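Local coordinates for adherence and virulence protein A (Streptococcus pneumoniae, PDB 6PON), which binds fibronectin and probably contributes to pneumococcal adherence and virulence, at residues 170-181 and 196-204. Residues are numbered along the deposited sequence; the frame is centred on the assembly and turned at random.
Sequences SLNPFTIKDEKL and QSLFQGLGR
Leu171 and Phe199 form a single parallel beta bridge, to which Leu171 lends both backbone polar atoms. Gln200 N donates to Leu171 O over 2.9 Å at a nearly straight 166°. Leu171 N reaches Leu198 O at 3.0 Å, a weak bond bent to 132°. The same Leu171 O lies 3.2 Å from Phe199 CA in a CA-H...O contact, and near the plane of the Phe199 ring at its edge. Ser170 packs by van der Waals contact, CB 3.3 Å from Leu198 O and OG 3.3 Å from Gln200 CB.

Asn172 OD1 accepts from Phe174 N at 3.0 Å, an Asx turn; its ND2 hydrogen-bonds Glu95 OE2. Within this turn, Pro173 CB meets Phe199 CD1 at 3.8 Å. Phe199 CG stands anti to its carbonyl carbon (chi1 -62°); Pro173 CB and Leu181 CD1 approach the ring obliquely from the same side, and Ile176 CD1 lies at its edge. The Pro173 and Leu202 side chains run past one another in opposite senses, CG to CD1 3.9 Å.

The bridge therefore ties the segment leading into helix 178-187 to the exit of helix 192-198. Ile184 of the former also touches Phe199, while Phe222 and Phe226 of the second subunit pack on Phe199 and Pro173.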
loop_
_atom_site.group_PDB
_atom_site.type_symbol
_atom_site.label_atom_id
_atom_site.label_comp_id
_atom_site.label_asym_id
_atom_site.label_seq_id
_atom_site.Cartn_x
_atom_site.Cartn_y
_atom_site.Cartn_z
ATOM N N SER B 170 -20.159 -4.637 -12.182
ATOM C CA SER B 170 -18.918 -4.279 -11.501
ATOM C C SER B 170 -18.626 -2.787 -11.639
ATOM O O SER B 170 -19.532 -2.013 -11.968
ATOM C CB SER B 170 -17.749 -5.094 -12.034
ATOM O OG SER B 170 -17.361 -4.619 -13.305
ATOM N N LEU B 171 -17.368 -2.383 -11.389
ATOM C CA LEU B 171 -17.042 -0.986 -11.110
ATOM C C LEU B 171 -15.888 -0.491 -11.973
ATOM O O LEU B 171 -14.862 -1.163 -12.107
ATOM C CB LEU B 171 -16.672 -0.794 -9.635
ATOM C CG LEU B 171 -17.756 -0.946 -8.571
ATOM C CD1 LEU B 171 -17.104 -1.002 -7.211
ATOM C CD2 LEU B 171 -18.746 0.195 -8.632
ATOM N N ASN B 172 -16.047 0.704 -12.521
ATOM C CA ASN B 172 -15.021 1.306 -13.359
ATOM C C ASN B 172 -13.813 1.719 -12.520
ATOM O O ASN B 172 -13.926 2.650 -11.711
ATOM C CB ASN B 172 -15.616 2.502 -14.093
ATOM C CG ASN B 172 -14.680 3.082 -15.127
ATOM O OD1 ASN B 172 -13.460 2.910 -15.047
ATOM N ND2 ASN B 172 -15.245 3.779 -16.113
ATOM N N PRO B 173 -12.643 1.094 -12.701
ATOM C CA PRO B 173 -11.504 1.391 -11.814
ATOM C C PRO B 173 -10.900 2.761 -12.026
ATOM O O PRO B 173 -10.192 3.243 -11.140
ATOM C CB PRO B 173 -10.492 0.282 -12.152
ATOM C CG PRO B 173 -10.813 -0.083 -13.552
ATOM C CD PRO B 173 -12.302 0.091 -13.722
ATOM N N PHE B 174 -11.130 3.394 -13.173
ATOM C CA PHE B 174 -10.558 4.714 -13.415
ATOM C C PHE B 174 -11.275 5.794 -12.615
ATOM O O PHE B 174 -10.664 6.801 -12.263
ATOM C CB PHE B 174 -10.614 5.056 -14.916
ATOM C CG PHE B 174 -9.633 4.291 -15.755
ATOM C CD1 PHE B 174 -8.328 4.716 -15.872
ATOM C CD2 PHE B 174 -10.015 3.149 -16.421
ATOM C CE1 PHE B 174 -7.411 4.012 -16.633
ATOM C CE2 PHE B 174 -9.110 2.443 -17.181
ATOM C CZ PHE B 174 -7.801 2.879 -17.283
ATOM N N THR B 175 -12.563 5.608 -12.327
ATOM C CA THR B 175 -13.410 6.678 -11.805
ATOM C C THR B 175 -13.976 6.392 -10.428
ATOM O O THR B 175 -14.704 7.236 -9.899
ATOM C CB THR B 175 -14.586 6.951 -12.750
ATOM O OG1 THR B 175 -15.358 5.746 -12.892
ATOM C CG2 THR B 175 -14.089 7.386 -14.114
ATOM N N ILE B 176 -13.695 5.227 -9.841
ATOM C CA ILE B 176 -14.264 4.912 -8.536
ATOM C C ILE B 176 -13.748 5.900 -7.505
ATOM O O ILE B 176 -12.597 6.355 -7.566
ATOM C CB ILE B 176 -13.921 3.473 -8.133
ATOM C CG1 ILE B 176 -14.616 3.128 -6.811
ATOM C CG2 ILE B 176 -12.386 3.303 -8.062
ATOM C CD1 ILE B 176 -14.148 1.815 -6.185
ATOM N N LYS B 177 -14.613 6.247 -6.558
ATOM C CA LYS B 177 -14.319 7.265 -5.566
ATOM C C LYS B 177 -13.430 6.712 -4.456
ATOM O O LYS B 177 -13.381 5.505 -4.194
ATOM C CB LYS B 177 -15.615 7.820 -4.980
ATOM C CG LYS B 177 -16.515 8.447 -6.031
ATOM C CD LYS B 177 -17.715 9.155 -5.400
ATOM C CE LYS B 177 -17.507 10.661 -5.265
ATOM N NZ LYS B 177 -16.863 11.070 -3.985
ATOM N N ASP B 178 -12.716 7.629 -3.803
ATOM C CA ASP B 178 -11.798 7.247 -2.738
ATOM C C ASP B 178 -12.481 6.349 -1.714
ATOM O O ASP B 178 -11.966 5.282 -1.356
ATOM C CB ASP B 178 -11.241 8.497 -2.063
ATOM C CG ASP B 178 -10.056 9.101 -2.804
ATOM O OD1 ASP B 178 -9.546 8.479 -3.762
ATOM O OD2 ASP B 178 -9.606 10.195 -2.385
ATOM N N GLU B 179 -13.657 6.762 -1.251
ATOM C CA GLU B 179 -14.309 6.080 -0.144
ATOM C C GLU B 179 -14.608 4.625 -0.487
ATOM O O GLU B 179 -14.311 3.711 0.298
ATOM C CB GLU B 179 -15.576 6.850 0.218
ATOM C CG GLU B 179 -16.668 6.075 0.917
ATOM C CD GLU B 179 -17.993 6.825 0.836
ATOM O OE1 GLU B 179 -17.977 8.007 0.385
ATOM O OE2 GLU B 179 -19.041 6.232 1.210
ATOM N N LYS B 180 -15.186 4.391 -1.667
ATOM C CA LYS B 180 -15.483 3.027 -2.093
ATOM C C LYS B 180 -14.202 2.228 -2.313
ATOM O O LYS B 180 -14.129 1.045 -1.944
ATOM C CB LYS B 180 -16.335 3.054 -3.364
ATOM C CG LYS B 180 -16.829 1.690 -3.801
ATOM C CD LYS B 180 -17.726 1.097 -2.742
ATOM C CE LYS B 180 -18.507 -0.095 -3.264
ATOM N NZ LYS B 180 -19.543 -0.560 -2.273
ATOM N N LEU B 181 -13.168 2.867 -2.880
ATOM C CA LEU B 181 -11.940 2.145 -3.200
ATOM C C LEU B 181 -11.207 1.716 -1.940
ATOM O O LEU B 181 -10.672 0.604 -1.878
ATOM C CB LEU B 181 -11.033 3.009 -4.087
ATOM C CG LEU B 181 -9.664 2.435 -4.490
ATOM C CD1 LEU B 181 -9.806 1.098 -5.215
ATOM C CD2 LEU B 181 -8.883 3.426 -5.338
ATOM N N GLN B 196 -10.937 -8.971 -11.027
ATOM C CA GLN B 196 -11.679 -9.009 -12.285
ATOM C C GLN B 196 -13.169 -8.937 -12.031
ATOM O O GLN B 196 -13.907 -8.314 -12.798
ATOM C CB GLN B 196 -11.354 -10.271 -13.070
ATOM C CG GLN B 196 -10.018 -10.271 -13.716
ATOM C CD GLN B 196 -9.887 -11.432 -14.669
ATOM O OE1 GLN B 196 -9.783 -12.589 -14.243
ATOM N NE2 GLN B 196 -9.894 -11.135 -15.977
ATOM N N SER B 197 -13.625 -9.560 -10.947
ATOM C CA SER B 197 -15.027 -9.502 -10.575
ATOM C C SER B 197 -15.414 -8.176 -9.930
ATOM O O SER B 197 -16.578 -7.777 -10.008
ATOM C CB SER B 197 -15.351 -10.628 -9.615
ATOM O OG SER B 197 -16.491 -10.265 -8.870
ATOM N N LEU B 198 -14.487 -7.505 -9.252
ATOM C CA LEU B 198 -14.817 -6.201 -8.688
ATOM C C LEU B 198 -14.781 -5.100 -9.754
ATOM O O LEU B 198 -15.585 -4.160 -9.721
ATOM C CB LEU B 198 -13.862 -5.876 -7.534
ATOM C CG LEU B 198 -13.937 -6.782 -6.291
ATOM C CD1 LEU B 198 -12.698 -6.648 -5.401
ATOM C CD2 LEU B 198 -15.175 -6.475 -5.496
ATOM N N PHE B 199 -13.874 -5.193 -10.711
ATOM C CA PHE B 199 -13.641 -4.078 -11.606
ATOM C C PHE B 199 -13.918 -4.476 -13.050
ATOM O O PHE B 199 -13.716 -5.622 -13.456
ATOM C CB PHE B 199 -12.224 -3.527 -11.414
ATOM C CG PHE B 199 -11.992 -2.985 -10.020
ATOM C CD1 PHE B 199 -12.476 -1.744 -9.660
ATOM C CD2 PHE B 199 -11.327 -3.734 -9.063
ATOM C CE1 PHE B 199 -12.283 -1.248 -8.372
ATOM C CE2 PHE B 199 -11.124 -3.241 -7.775
ATOM C CZ PHE B 199 -11.607 -1.999 -7.434
ATOM N N GLN B 200 -14.442 -3.502 -13.789
ATOM C CA GLN B 200 -14.819 -3.636 -15.188
ATOM C C GLN B 200 -13.612 -3.413 -16.089
ATOM O O GLN B 200 -12.850 -2.464 -15.890
ATOM C CB GLN B 200 -15.906 -2.609 -15.508
ATOM C CG GLN B 200 -16.432 -2.643 -16.915
ATOM C CD GLN B 200 -17.366 -1.479 -17.188
ATOM O OE1 GLN B 200 -17.210 -0.401 -16.612
ATOM N NE2 GLN B 200 -18.347 -1.693 -18.067
ATOM N N GLY B 201 -13.451 -4.274 -17.087
ATOM C CA GLY B 201 -12.460 -4.017 -18.112
ATOM C C GLY B 201 -11.065 -4.480 -17.778
ATOM O O GLY B 201 -10.089 -3.930 -18.307
ATOM N N LEU B 202 -10.938 -5.477 -16.911
ATOM C CA LEU B 202 -9.651 -6.011 -16.487
ATOM C C LEU B 202 -9.513 -7.408 -17.074
ATOM O O LEU B 202 -10.210 -8.332 -16.645
ATOM C CB LEU B 202 -9.554 -6.029 -14.961
ATOM C CG LEU B 202 -8.952 -4.776 -14.313
ATOM C CD1 LEU B 202 -9.469 -3.487 -14.934
ATOM C CD2 LEU B 202 -9.152 -4.769 -12.795
ATOM N N GLY B 203 -8.650 -7.554 -18.088
ATOM C CA GLY B 203 -8.260 -8.870 -18.552
ATOM C C GLY B 203 -7.447 -9.587 -17.492
ATOM O O GLY B 203 -7.073 -9.020 -16.468
ATOM N N ARG B 204 -7.153 -10.868 -17.739
ATOM C CA ARG B 204 -6.495 -11.658 -16.697
ATOM C C ARG B 204 -5.037 -11.224 -16.517
ATOM O O ARG B 204 -4.550 -11.115 -15.385
ATOM C CB ARG B 204 -6.630 -13.160 -17.005
ATOM C CG ARG B 204 -5.483 -14.052 -16.501
ATOM C CD ARG B 204 -5.598 -15.554 -16.887
ATOM N NE ARG B 204 -5.678 -15.808 -18.332
ATOM C CZ ARG B 204 -4.656 -15.750 -19.189
ATOM N NH1 ARG B 204 -3.436 -15.388 -18.783
ATOM N NH2 ARG B 204 -4.885 -16.020 -20.466
#